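Local coordinates for Alpha/beta hydrolase fold protein (Chitinophaga pinensis, PDB 4PW0) that has no established substrate but, as an alpha/beta hydrolase fold protein, is probably a hydrolytic enzyme, at residues 138-141 against 142-145. Sequence-based numbering, arbitrary orientation. Where two conformers were deposited one is given.
Sequences QGVK and VLHT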
loop_
_atom_site.group_PDB
_atom_site.type_symbol
_atom_site.label_atom_id
_atom_site.label_comp_id
_atom_site.label_asym_id
_atom_site.label_seq_id
_atom_site.Cartn_x
_atom_site.Cartn_y
_atom_site.Cartn_z
ATOM N N GLN A 138 -8.159 -12.856 14.903
ATOM C CA GLN A 138 -8.917 -13.391 16.013
ATOM C C GLN A 138 -8.584 -12.639 17.306
ATOM O O GLN A 138 -7.441 -12.286 17.564
ATOM C CB GLN A 138 -8.583 -14.853 16.266
ATOM C CG GLN A 138 -9.017 -15.833 15.216
ATOM C CD GLN A 138 -8.656 -17.248 15.567
ATOM O OE1 GLN A 138 -7.548 -17.504 16.030
ATOM N NE2 GLN A 138 -9.543 -18.172 15.309
ATOM N N GLY A 139 -9.598 -12.502 18.154
ATOM C CA GLY A 139 -9.397 -12.078 19.530
ATOM C C GLY A 139 -9.449 -10.598 19.798
ATOM O O GLY A 139 -9.300 -10.139 20.927
ATOM N N VAL A 140 -9.693 -9.798 18.765
ATOM C CA VAL A 140 -9.605 -8.359 18.946
ATOM C C VAL A 140 -10.770 -7.795 19.742
ATOM O O VAL A 140 -11.940 -8.136 19.514
ATOM C CB VAL A 140 -9.510 -7.643 17.583
ATOM C CG1 VAL A 140 -8.134 -7.880 16.968
ATOM C CG2 VAL A 140 -10.644 -8.007 16.607
ATOM N N LYS A 141 -10.453 -6.889 20.666
ATOM C CA LYS A 141 -11.433 -6.331 21.576
ATOM C C LYS A 141 -12.511 -5.510 20.878
ATOM O O LYS A 141 -13.637 -5.414 21.351
ATOM C CB LYS A 141 -10.718 -5.489 22.645
ATOM C CG LYS A 141 -9.617 -6.198 23.421
ATOM C CD LYS A 141 -10.072 -7.492 24.086
ATOM C CE LYS A 141 -9.048 -7.961 25.106
ATOM N NZ LYS A 141 -9.284 -9.391 25.413
ATOM N N VAL A 142 -12.188 -4.897 19.745
ATOM C CA VAL A 142 -13.160 -4.031 19.077
ATOM C C VAL A 142 -14.419 -4.825 18.699
ATOM O O VAL A 142 -15.507 -4.268 18.680
ATOM C CB VAL A 142 -12.546 -3.328 17.833
ATOM C CG1 VAL A 142 -12.190 -4.327 16.750
ATOM C CG2 VAL A 142 -13.456 -2.233 17.283
ATOM N N LEU A 143 -14.273 -6.113 18.396
ATOM C CA LEU A 143 -15.412 -6.902 17.972
ATOM C C LEU A 143 -16.316 -7.277 19.149
ATOM O O LEU A 143 -17.432 -7.700 18.925
ATOM C CB LEU A 143 -14.965 -8.160 17.240
ATOM C CG LEU A 143 -14.397 -7.858 15.837
ATOM C CD1 LEU A 143 -13.824 -9.110 15.237
ATOM C CD2 LEU A 143 -15.458 -7.243 14.902
ATOM N N HIS A 144 -15.850 -7.093 20.394
ATOM C CA HIS A 144 -16.743 -7.353 21.524
ATOM C C HIS A 144 -17.945 -6.441 21.481
ATOM O O HIS A 144 -19.017 -6.780 22.012
ATOM C CB HIS A 144 -16.012 -7.144 22.860
ATOM C CG HIS A 144 -14.835 -8.042 23.070
ATOM N ND1 HIS A 144 -14.137 -8.078 24.258
ATOM C CD2 HIS A 144 -14.186 -8.876 22.230
ATOM C CE1 HIS A 144 -13.148 -8.938 24.149
ATOM N NE2 HIS A 144 -13.139 -9.416 22.921
ATOM N N THR A 145 -17.794 -5.274 20.870
ATOM C CA THR A 145 -18.884 -4.312 20.734
ATOM C C THR A 145 -19.538 -4.248 19.366
ATOM O O THR A 145 -20.323 -3.360 19.067
ATOM C CB THR A 145 -18.488 -2.938 21.197
ATOM O OG1 THR A 145 -17.377 -2.491 20.467
ATOM C CG2 THR A 145 -18.241 -2.951 22.775
HETATM O O HOH W 1 -10.629 -10.819 23.126
HETATM O O HOH W 2 -15.122 -3.242 22.179
#
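The imidazole of His144 lies over Lys141, three residues back along the chain. From His144 CB, 3.3 Å from Lys141 O, the side chain is carried back by a chi1 of -61°, which sets CG anti to the carbonyl carbon and 3.4 Å from Lys141 O. His144 CD2 then comes within 3.6 Å of Val140 O. One ring face settles on Lys141 CA, a CH-pi contact 12° off the ring normal. At the tip, NE2 meets, in the ring plane, a water that donates to Gly139 O and, in the conformer given, accepts from Lys141 NZ; Gly211 O is a further partner. A flat ring with a polar edge suits this place, and a leucine here would probably leave the water and Gly211 O without their ring nitrogen. Gly139, at phi 90°, avoids the clash a CB would make with the preceding carbonyl. Val140 CG2 packs 3.6 Å from Leu143 CD1; Leu143 also rests on helix 197-212, Val140 on Asn241 of helix 240-248. His144 N bonds to Lys141 O at 2.9 Å and Leu143 N to Val140 O at 3.3 Å. These are two overlapping i+3 to i turns, leading from the loop after strand 127-133 into helix 146-154 of the alpha/beta hydrolase fold.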